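Local coordinates for lectin CEL-I, N-acetyl-D-galactosamine-specific C-type (Cucumaria echinata, PDB 4WQQ), which binds carbohydrates in a calcium-dependent way, natively preferring galactose and N-acetylgalactosamine, and in this engineered form recognises mannose, at residues A[55-59]-A[115-121]; A[68-73]-A[130-135]; A[79-85]-A[109-113]. The protein carries 3 engineered substitutions. One frame throughout, in Å; residues are numbered along the deposited sequence.

Interaction 1 (A[55-59]-A[115-121]); sequences QAYVF and FRHTEGG
The ring of F59 lies with one face on the G120-G121 backbone: G120 CA is 3.9 Å from the ring centroid and nearly on its normal, a CH-pi contact, and G121 N sits over the same face toward the rim. The carbonyl oxygens of R116 and H117 come up at the ring edge, H117 O reaching CZ of F59 at 3.4 Å. The F115 ring is covered on one face by the amide of Q55, whose NE2 is 3.3 Å above the ring plane; the two planes are 37° apart, and F59 N stands at the ring edge. V58 adds CG1, 3.4 Å from CE2 of F115. Q55 gets there with CG anti to its backbone N (chi1 173°) and a bend at chi2 that swings the amide across to the loop. There NE2 gives a nearly straight hydrogen bond to G120 O (3.0 Å), on a lone pair in the carbonyl plane, and a weak, bent one to G121 O. Its OE1 accepts from W123 NE1, fixing which way round the amide sits. Helix 52-65 is thereby packed against the turn of the beta hairpin formed by strands 112-116 and 123-126 in the C-type lectin fold.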
loop_
_atom_site.group_PDB
_atom_site.type_symbol
_atom_site.label_atom_id
_atom_site.label_comp_id
_atom_site.label_asym_id
_atom_site.label_seq_id
_atom_site.Cartn_x
_atom_site.Cartn_y
_atom_site.Cartn_z
ATOM N N GLN A 55 10.919 16.969 -6.027
ATOM C CA GLN A 55 12.073 17.457 -5.367
ATOM C C GLN A 55 11.671 18.315 -4.181
ATOM O O GLN A 55 12.185 18.152 -3.050
ATOM C CB GLN A 55 12.930 18.275 -6.367
ATOM C CG GLN A 55 14.085 18.984 -5.757
ATOM C CD GLN A 55 15.278 18.088 -5.431
ATOM O OE1 GLN A 55 15.488 17.030 -6.029
ATOM N NE2 GLN A 55 16.065 18.544 -4.489
ATOM N N ALA A 56 10.799 19.305 -4.427
ATOM C CA ALA A 56 10.433 20.174 -3.354
ATOM C C ALA A 56 9.700 19.450 -2.242
ATOM O O ALA A 56 9.914 19.766 -1.062
ATOM C CB ALA A 56 9.628 21.356 -3.903
ATOM N N TYR A 57 8.856 18.521 -2.588
ATOM C CA TYR A 57 8.060 17.765 -1.599
ATOM C C TYR A 57 9.040 17.025 -0.666
ATOM O O TYR A 57 8.999 17.132 0.563
ATOM C CB TYR A 57 7.131 16.759 -2.274
ATOM C CG TYR A 57 6.598 15.816 -1.216
ATOM C CD1 TYR A 57 5.577 16.193 -0.365
ATOM C CD2 TYR A 57 7.231 14.584 -1.000
ATOM C CE1 TYR A 57 5.181 15.378 0.673
ATOM C CE2 TYR A 57 6.832 13.760 0.014
ATOM C CZ TYR A 57 5.823 14.131 0.854
ATOM O OH TYR A 57 5.456 13.244 1.868
ATOM N N VAL A 58 9.999 16.363 -1.293
ATOM C CA VAL A 58 11.030 15.614 -0.547
ATOM C C VAL A 58 11.888 16.468 0.359
ATOM O O VAL A 58 12.072 16.181 1.517
ATOM C CB VAL A 58 11.886 14.777 -1.525
ATOM C CG1 VAL A 58 13.103 14.141 -0.810
ATOM C CG2 VAL A 58 11.055 13.699 -2.186
ATOM N N PHE A 59 12.386 17.567 -0.188
ATOM C CA PHE A 59 13.260 18.454 0.522
ATOM C C PHE A 59 12.484 19.047 1.717
ATOM O O PHE A 59 13.009 19.102 2.857
ATOM C CB PHE A 59 13.791 19.504 -0.453
ATOM C CG PHE A 59 14.630 20.561 0.213
ATOM C CD1 PHE A 59 15.899 20.257 0.620
ATOM C CD2 PHE A 59 14.136 21.825 0.430
ATOM C CE1 PHE A 59 16.689 21.198 1.234
ATOM C CE2 PHE A 59 14.893 22.757 1.105
ATOM C CZ PHE A 59 16.184 22.466 1.481
ATOM N N PHE A 115 20.804 14.784 -1.530
ATOM C CA PHE A 115 20.493 16.235 -1.404
ATOM C C PHE A 115 21.456 16.918 -0.430
ATOM O O PHE A 115 21.759 16.415 0.665
ATOM C CB PHE A 115 19.091 16.444 -0.797
ATOM C CG PHE A 115 17.910 16.095 -1.681
ATOM C CD1 PHE A 115 18.011 15.442 -2.888
ATOM C CD2 PHE A 115 16.651 16.442 -1.242
ATOM C CE1 PHE A 115 16.894 15.130 -3.621
ATOM C CE2 PHE A 115 15.533 16.197 -2.002
ATOM C CZ PHE A 115 15.638 15.534 -3.180
ATOM N N ARG A 116 21.878 18.115 -0.778
ATOM C CA ARG A 116 22.323 19.111 0.198
ATOM C C ARG A 116 21.139 19.719 0.963
ATOM O O ARG A 116 20.014 19.670 0.499
ATOM C CB ARG A 116 23.059 20.259 -0.561
ATOM C CG ARG A 116 24.171 19.671 -1.356
ATOM C CD ARG A 116 25.316 20.577 -1.605
ATOM N NE ARG A 116 26.469 19.972 -0.949
ATOM C CZ ARG A 116 27.663 19.734 -1.523
ATOM N NH1 ARG A 116 27.953 20.058 -2.833
ATOM N NH2 ARG A 116 28.582 19.163 -0.766
ATOM N N HIS A 117 21.420 20.273 2.133
ATOM C CA HIS A 117 20.368 20.895 2.927
ATOM C C HIS A 117 20.102 22.331 2.432
ATOM O O HIS A 117 19.167 22.966 2.923
ATOM C CB HIS A 117 20.654 20.921 4.438
ATOM C CG HIS A 117 21.743 21.845 4.885
ATOM N ND1 HIS A 117 23.090 21.556 4.751
ATOM C CD2 HIS A 117 21.684 23.071 5.491
ATOM C CE1 HIS A 117 23.797 22.530 5.315
ATOM N NE2 HIS A 117 22.966 23.456 5.753
ATOM N N THR A 118 20.879 22.768 1.461
ATOM C CA THR A 118 20.782 24.162 0.933
ATOM C C THR A 118 20.245 24.144 -0.492
ATOM O O THR A 118 20.146 23.075 -1.148
ATOM C CB THR A 118 22.150 24.803 0.962
ATOM O OG1 THR A 118 23.077 23.981 0.251
ATOM C CG2 THR A 118 22.583 25.018 2.313
ATOM N N GLU A 119 19.830 25.319 -0.969
ATOM C CA GLU A 119 19.457 25.504 -2.368
ATOM C C GLU A 119 18.363 24.525 -2.846
ATOM O O GLU A 119 18.464 23.923 -3.900
ATOM C CB GLU A 119 20.691 25.410 -3.287
ATOM C CG GLU A 119 21.753 26.470 -3.021
ATOM C CD GLU A 119 22.918 26.433 -4.008
ATOM O OE1 GLU A 119 23.624 27.467 -4.085
ATOM O OE2 GLU A 119 23.126 25.397 -4.729
ATOM N N GLY A 120 17.330 24.346 -2.036
ATOM C CA GLY A 120 16.217 23.494 -2.413
ATOM C C GLY A 120 16.540 21.996 -2.536
ATOM O O GLY A 120 15.805 21.260 -3.190
ATOM N N GLY A 121 17.688 21.614 -2.010
ATOM C CA GLY A 121 18.109 20.185 -2.070
ATOM C C GLY A 121 18.941 19.815 -3.248
ATOM O O GLY A 121 18.987 18.633 -3.660
#

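Interaction 2 (A[68-73]-A[130-135])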
loop_
_atom_site.group_PDB
_atom_site.type_symbol
_atom_site.label_atom_id
_atom_site.label_comp_id
_atom_site.label_asym_id
_atom_site.label_seq_id
_atom_site.Cartn_x
_atom_site.Cartn_y
_atom_site.Cartn_z
ATOM N N GLN A 68 19.327 19.704 11.048
ATOM C CA GLN A 68 20.776 19.694 11.159
ATOM C C GLN A 68 21.411 19.943 9.787
ATOM O O GLN A 68 20.849 19.546 8.797
ATOM C CB GLN A 68 21.283 18.379 11.737
ATOM C CG GLN A 68 20.827 18.043 13.135
ATOM C CD GLN A 68 21.282 16.672 13.552
ATOM O OE1 GLN A 68 21.441 15.746 12.705
ATOM N NE2 GLN A 68 21.486 16.495 14.885
ATOM N N ALA A 69 22.582 20.571 9.744
ATOM C CA ALA A 69 23.327 20.727 8.480
ATOM C C ALA A 69 23.842 19.307 8.075
ATOM O O ALA A 69 24.267 18.538 8.896
ATOM C CB ALA A 69 24.453 21.687 8.613
ATOM N N GLY A 70 23.586 18.933 6.858
ATOM C CA GLY A 70 23.882 17.547 6.441
ATOM C C GLY A 70 23.155 17.261 5.201
ATOM O O GLY A 70 22.618 18.140 4.561
ATOM N N GLN A 71 23.197 15.994 4.802
ATOM C CA GLN A 71 22.695 15.596 3.536
ATOM C C GLN A 71 21.676 14.478 3.704
ATOM O O GLN A 71 21.495 13.914 4.794
ATOM C CB GLN A 71 23.863 15.141 2.604
ATOM C CG GLN A 71 24.835 16.259 2.168
ATOM C CD GLN A 71 25.823 16.626 3.239
ATOM O OE1 GLN A 71 26.489 15.765 3.860
ATOM N NE2 GLN A 71 25.953 17.922 3.489
ATOM N N LEU A 72 21.017 14.194 2.590
ATOM C CA LEU A 72 19.953 13.198 2.469
ATOM C C LEU A 72 20.259 12.260 1.317
ATOM O O LEU A 72 20.204 12.637 0.146
ATOM C CB LEU A 72 18.610 13.873 2.274
ATOM C CG LEU A 72 17.360 12.949 2.168
ATOM C CD1 LEU A 72 16.907 12.442 3.512
ATOM C CD2 LEU A 72 16.211 13.589 1.468
ATOM N N TRP A 73 20.545 10.990 1.618
ATOM C CA TRP A 73 20.633 9.987 0.520
ATOM C C TRP A 73 19.396 9.842 -0.301
ATOM O O TRP A 73 18.267 9.761 0.239
ATOM C CB TRP A 73 20.950 8.610 1.077
ATOM C CG TRP A 73 22.313 8.480 1.772
ATOM C CD1 TRP A 73 22.534 7.978 2.998
ATOM C CD2 TRP A 73 23.617 8.761 1.220
ATOM N NE1 TRP A 73 23.865 7.964 3.290
ATOM C CE2 TRP A 73 24.566 8.438 2.233
ATOM C CE3 TRP A 73 24.085 9.270 -0.026
ATOM C CZ2 TRP A 73 25.970 8.599 2.039
ATOM C CZ3 TRP A 73 25.444 9.427 -0.212
ATOM C CH2 TRP A 73 26.389 9.084 0.854
ATOM N N ALA A 130 30.889 8.062 3.263
ATOM C CA ALA A 130 30.114 9.176 3.746
ATOM C C ALA A 130 28.838 8.705 4.416
ATOM O O ALA A 130 28.368 7.571 4.204
ATOM C CB ALA A 130 29.805 10.082 2.565
ATOM N N GLN A 131 28.327 9.541 5.295
ATOM C CA GLN A 131 27.084 9.223 5.955
ATOM C C GLN A 131 26.106 10.388 5.793
ATOM O O GLN A 131 26.518 11.524 5.655
ATOM C CB GLN A 131 27.306 8.878 7.438
ATOM C CG GLN A 131 28.235 7.669 7.594
ATOM C CD GLN A 131 28.055 6.792 8.813
ATOM O OE1 GLN A 131 28.909 5.923 9.084
ATOM N NE2 GLN A 131 27.016 6.977 9.548
ATOM N N ALA A 132 24.805 10.068 5.822
ATOM C CA ALA A 132 23.733 10.974 5.598
ATOM C C ALA A 132 22.463 10.375 6.135
ATOM O O ALA A 132 22.440 9.184 6.438
ATOM C CB ALA A 132 23.551 11.343 4.122
ATOM N N LYS A 133 21.416 11.222 6.210
ATOM C CA LYS A 133 20.063 10.787 6.559
ATOM C C LYS A 133 19.483 10.087 5.315
ATOM O O LYS A 133 20.156 10.091 4.286
ATOM C CB LYS A 133 19.209 11.950 7.022
ATOM C CG LYS A 133 19.878 12.798 8.075
ATOM C CD LYS A 133 20.172 12.061 9.366
ATOM C CE LYS A 133 20.906 13.015 10.376
ATOM N NZ LYS A 133 20.034 14.162 10.763
ATOM N N TYR A 134 18.299 9.488 5.387
ATOM C CA TYR A 134 17.752 8.879 4.174
ATOM C C TYR A 134 16.237 8.924 4.128
ATOM O O TYR A 134 15.579 9.102 5.106
ATOM C CB TYR A 134 18.314 7.472 3.942
ATOM C CG TYR A 134 17.930 6.462 4.985
ATOM C CD1 TYR A 134 18.620 6.358 6.169
ATOM C CD2 TYR A 134 16.881 5.531 4.738
ATOM C CE1 TYR A 134 18.275 5.394 7.077
ATOM C CE2 TYR A 134 16.524 4.590 5.638
ATOM C CZ TYR A 134 17.202 4.512 6.820
ATOM O OH TYR A 134 16.892 3.550 7.791
ATOM N N MET A 135 15.751 8.780 2.926
ATOM C CA MET A 135 14.329 8.797 2.666
ATOM C C MET A 135 13.968 7.594 1.771
ATOM O O MET A 135 14.602 7.362 0.724
ATOM C CB MET A 135 14.083 10.055 1.869
ATOM C CG MET A 135 12.723 10.256 1.284
ATOM S SD MET A 135 11.635 11.137 2.370
ATOM C CE MET A 135 12.456 12.724 2.848
HETATM O O HOH W 1 27.262 13.003 3.334
HETATM O O HOH W 2 24.914 14.196 6.435
#
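L72 and K133 pair in parallel register where strand 71-77 runs beside strand 132-140, in the mixed sheet of the C-type lectin domain. Two backbone bonds make the pairing: K133 N to Q71 O (3.0 Å) and W73 N to K133 O (2.8 Å). The short strand segments are turned 46° from each other, and W73 O and M135 N, buried by the contact, have no polar partner in the model. Two waters link Q71, through OE1 and N, to Q131 O. On the W73 side of the sheet, the A132 methyl sits over the indole face, CB 3.5 Å from the centroid of the five-membered ring, while A130 O meets the edge at CZ2 (3.4 Å). The indole N-H goes to T23 O. On the other side, L72 CD1 packs on M135 CB at 4.0 Å. K133, bent at chi2 and again at chi4 (64°), brings its ammonium to Q68 OE1 (2.9 Å), tilted from the carbonyl plane. The same NZ makes a salt bridge to D66 and a hydrogen bond to N20; the D66 carboxylate offsets the charge, and the amide oxygens of Q68 and N20 solvate the ammonium, consistent with a protonated lysine.

Interaction 3 (A[79-85]-A[109-113]); sequences KYNEGDF and AEDYG. With CA (calcium ion), chain E; CA (calcium ion), chain G; CA (calcium ion), chain F; MAN (alpha-D-mannopyranose), chain H.
K79 and D111 bring their CA atoms to 5.6 Å, where a loop that contains a type II turn from N81 to D84 runs past a classic beta bulge formed by D111 and Y112 opposite N126. The carboxylates of E82 and D111 meet over two calcium ions. E82 OE2 and D111 OD1 are only 2.8 Å apart, which is possible because each of these oxygens bridges both metals. E82 also gives OE1 to the calcium of chain E, clasping it with both oxygens, whereas D111 clasps the calcium of chain G, its OD2 lying 2.5 Å from that ion. CG of E82 is anti to the backbone N (chi1 177°), and the bend at chi2 turns the carboxylate back to the metals. The chain E ion further takes E110 O at 2.4 Å and a water, with D78 and N105 completing the site; the chain G ion has two waters, one of which also donates to K79 O. This is the long-loop calcium region of the C-type lectin domain, and E110 joins it to the sugar site, since its backbone oxygen serves one calcium and its side chain another. OE1 of E110 binds the chain F calcium at 2.4 Å and has H106, probably the third engineered residue, as a further polar partner. That ion also holds O3 and O4 of the mannose, the latter at 2.6 Å, along with N124, D125 and the engineered E102 and N104. OE2 of E110 accepts a hydrogen bond from mannose O6 (3.2 Å), with O4 nearer still. Away from the metals, F85 brings CE2 to 3.8 Å from D111 O, while the Y112 ring is covered on one face by D111 CB.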
loop_
_atom_site.group_PDB
_atom_site.type_symbol
_atom_site.label_atom_id
_atom_site.label_comp_id
_atom_site.label_asym_id
_atom_site.label_seq_id
_atom_site.Cartn_x
_atom_site.Cartn_y
_atom_site.Cartn_z
ATOM N N LYS A 79 27.884 3.529 -9.648
ATOM C CA LYS A 79 28.738 2.400 -9.409
ATOM C C LYS A 79 29.015 1.593 -10.678
ATOM O O LYS A 79 30.137 1.222 -10.917
ATOM C CB LYS A 79 28.120 1.449 -8.368
ATOM C CG LYS A 79 28.972 0.251 -8.084
ATOM C CD LYS A 79 28.431 -0.704 -7.026
ATOM C CE LYS A 79 29.239 -2.002 -7.146
ATOM N NZ LYS A 79 29.208 -2.744 -5.879
ATOM N N TYR A 80 27.997 1.291 -11.468
ATOM C CA TYR A 80 28.161 0.377 -12.608
ATOM C C TYR A 80 28.756 1.047 -13.832
ATOM O O TYR A 80 29.552 0.404 -14.587
ATOM C CB TYR A 80 26.829 -0.352 -12.913
ATOM C CG TYR A 80 26.647 -1.408 -11.830
ATOM C CD1 TYR A 80 27.449 -2.554 -11.831
ATOM C CD2 TYR A 80 25.797 -1.198 -10.759
ATOM C CE1 TYR A 80 27.378 -3.471 -10.804
ATOM C CE2 TYR A 80 25.721 -2.111 -9.710
ATOM C CZ TYR A 80 26.524 -3.209 -9.718
ATOM O OH TYR A 80 26.444 -4.119 -8.703
ATOM N N ASN A 81 28.361 2.307 -14.040
ATOM C CA ASN A 81 28.771 3.092 -15.157
ATOM C C ASN A 81 29.105 4.469 -14.681
ATOM O O ASN A 81 28.221 5.317 -14.561
ATOM C CB ASN A 81 27.719 3.121 -16.257
ATOM C CG ASN A 81 27.716 1.846 -17.062
ATOM O OD1 ASN A 81 28.497 1.691 -18.040
ATOM N ND2 ASN A 81 26.921 0.920 -16.646
ATOM N N GLU A 82 30.370 4.657 -14.310
ATOM C CA GLU A 82 30.847 5.948 -13.850
ATOM C C GLU A 82 30.419 7.090 -14.732
ATOM O O GLU A 82 30.685 7.089 -15.952
ATOM C CB GLU A 82 32.370 5.937 -13.683
ATOM C CG GLU A 82 33.050 7.249 -13.256
ATOM C CD GLU A 82 32.585 7.741 -11.904
ATOM O OE1 GLU A 82 32.338 8.973 -11.805
ATOM O OE2 GLU A 82 32.435 6.894 -11.007
ATOM N N GLY A 83 29.819 8.114 -14.126
ATOM C CA GLY A 83 29.367 9.297 -14.861
ATOM C C GLY A 83 27.968 9.131 -15.410
ATOM O O GLY A 83 27.354 10.140 -15.786
ATOM N N ASP A 84 27.417 7.929 -15.370
ATOM C CA ASP A 84 26.081 7.643 -15.896
ATOM C C ASP A 84 25.176 7.178 -14.727
ATOM O O ASP A 84 25.035 5.994 -14.457
ATOM C CB ASP A 84 26.118 6.602 -16.974
ATOM C CG ASP A 84 26.775 7.068 -18.244
ATOM O OD1 ASP A 84 26.858 8.306 -18.486
ATOM O OD2 ASP A 84 27.165 6.158 -19.048
ATOM N N PHE A 85 24.620 8.148 -14.017
ATOM C CA PHE A 85 23.835 7.840 -12.827
ATOM C C PHE A 85 22.546 7.154 -13.196
ATOM O O PHE A 85 21.952 7.483 -14.210
ATOM C CB PHE A 85 23.591 9.117 -11.998
ATOM C CG PHE A 85 24.818 9.531 -11.181
ATOM C CD1 PHE A 85 25.821 10.282 -11.748
ATOM C CD2 PHE A 85 24.999 9.104 -9.865
ATOM C CE1 PHE A 85 26.953 10.622 -11.014
ATOM C CE2 PHE A 85 26.109 9.446 -9.140
ATOM C CZ PHE A 85 27.125 10.193 -9.736
ATOM N N ALA A 109 36.167 8.871 -6.374
ATOM C CA ALA A 109 35.537 7.947 -5.457
ATOM C C ALA A 109 34.227 8.448 -4.901
ATOM O O ALA A 109 34.050 8.480 -3.703
ATOM C CB ALA A 109 36.475 7.672 -4.287
ATOM N N GLU A 110 33.355 8.935 -5.762
ATOM C CA GLU A 110 32.049 9.363 -5.324
ATOM C C GLU A 110 31.034 8.827 -6.287
ATOM O O GLU A 110 30.854 9.351 -7.420
ATOM C CB GLU A 110 31.962 10.890 -5.174
ATOM C CG GLU A 110 32.848 11.479 -4.087
ATOM C CD GLU A 110 32.505 12.931 -3.792
ATOM O OE1 GLU A 110 32.254 13.687 -4.784
ATOM O OE2 GLU A 110 32.518 13.352 -2.595
ATOM N N ASP A 111 30.298 7.823 -5.814
ATOM C CA ASP A 111 29.326 7.171 -6.635
ATOM C C ASP A 111 27.845 7.274 -6.158
ATOM O O ASP A 111 26.984 6.623 -6.700
ATOM C CB ASP A 111 29.718 5.709 -6.880
ATOM C CG ASP A 111 31.006 5.531 -7.766
ATOM O OD1 ASP A 111 31.592 6.527 -8.324
ATOM O OD2 ASP A 111 31.419 4.351 -7.902
ATOM N N TYR A 112 27.566 8.059 -5.139
ATOM C CA TYR A 112 26.294 7.964 -4.396
ATOM C C TYR A 112 25.662 9.328 -4.254
ATOM O O TYR A 112 26.271 10.258 -3.707
ATOM C CB TYR A 112 26.478 7.220 -3.028
ATOM C CG TYR A 112 27.102 5.911 -3.278
ATOM C CD1 TYR A 112 26.348 4.872 -3.847
ATOM C CD2 TYR A 112 28.495 5.753 -3.151
ATOM C CE1 TYR A 112 26.929 3.683 -4.205
ATOM C CE2 TYR A 112 29.082 4.546 -3.518
ATOM C CZ TYR A 112 28.301 3.521 -4.014
ATOM O OH TYR A 112 28.928 2.319 -4.389
ATOM N N GLY A 113 24.438 9.457 -4.741
ATOM C CA GLY A 113 23.733 10.730 -4.770
ATOM C C GLY A 113 23.006 11.115 -3.483
ATOM O O GLY A 113 22.577 10.251 -2.731
HETATM CA CA CA E . 31.109 8.498 -9.597
HETATM CA CA CA G . 33.128 5.105 -9.528
HETATM CA CA CA F . 30.669 15.505 -5.025
HETATM C C1 MAN H . 32.862 19.058 -0.979
HETATM C C2 MAN H . 32.563 18.992 -2.447
HETATM C C3 MAN H . 31.619 17.854 -2.806
HETATM C C4 MAN H . 32.090 16.588 -2.107
HETATM C C5 MAN H . 32.024 16.855 -0.585
HETATM C C6 MAN H . 32.357 15.698 0.325
HETATM O O1 MAN H . 31.686 19.599 -0.440
HETATM O O2 MAN H . 33.815 18.725 -3.021
HETATM O O3 MAN H . 31.693 17.682 -4.218
HETATM O O4 MAN H . 31.219 15.555 -2.526
HETATM O O5 MAN H . 33.133 17.801 -0.343
HETATM O O6 MAN H . 33.589 15.310 -0.249
HETATM O O HOH W 3 31.845 3.928 -11.015
HETATM O O HOH W 4 30.449 10.738 -9.858
HETATM O O HOH W 5 34.648 6.934 -8.893
#

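Interactions 1 and 2 meet through neighbouring strands 112-116 and 71-77, their centres 11 Å apart, and are joined by a probable hydrogen bond from F115 N to L72 O (2.8 Å). Interaction 3 lies about 18 Å, centre to centre, from interaction 2 and 20 Å from interaction 1. It meets interaction 2 where W73 CE3 packs 3.2 Å from G113 O, and shares strand 112-116 with interaction 1. Two residues of the sugar site flank this strand: E110 before it, which binds the calcium and touches the mannose, and R116 near its end, which comes within about 3 Å of the sugar and makes a weak hydrogen bond to O1.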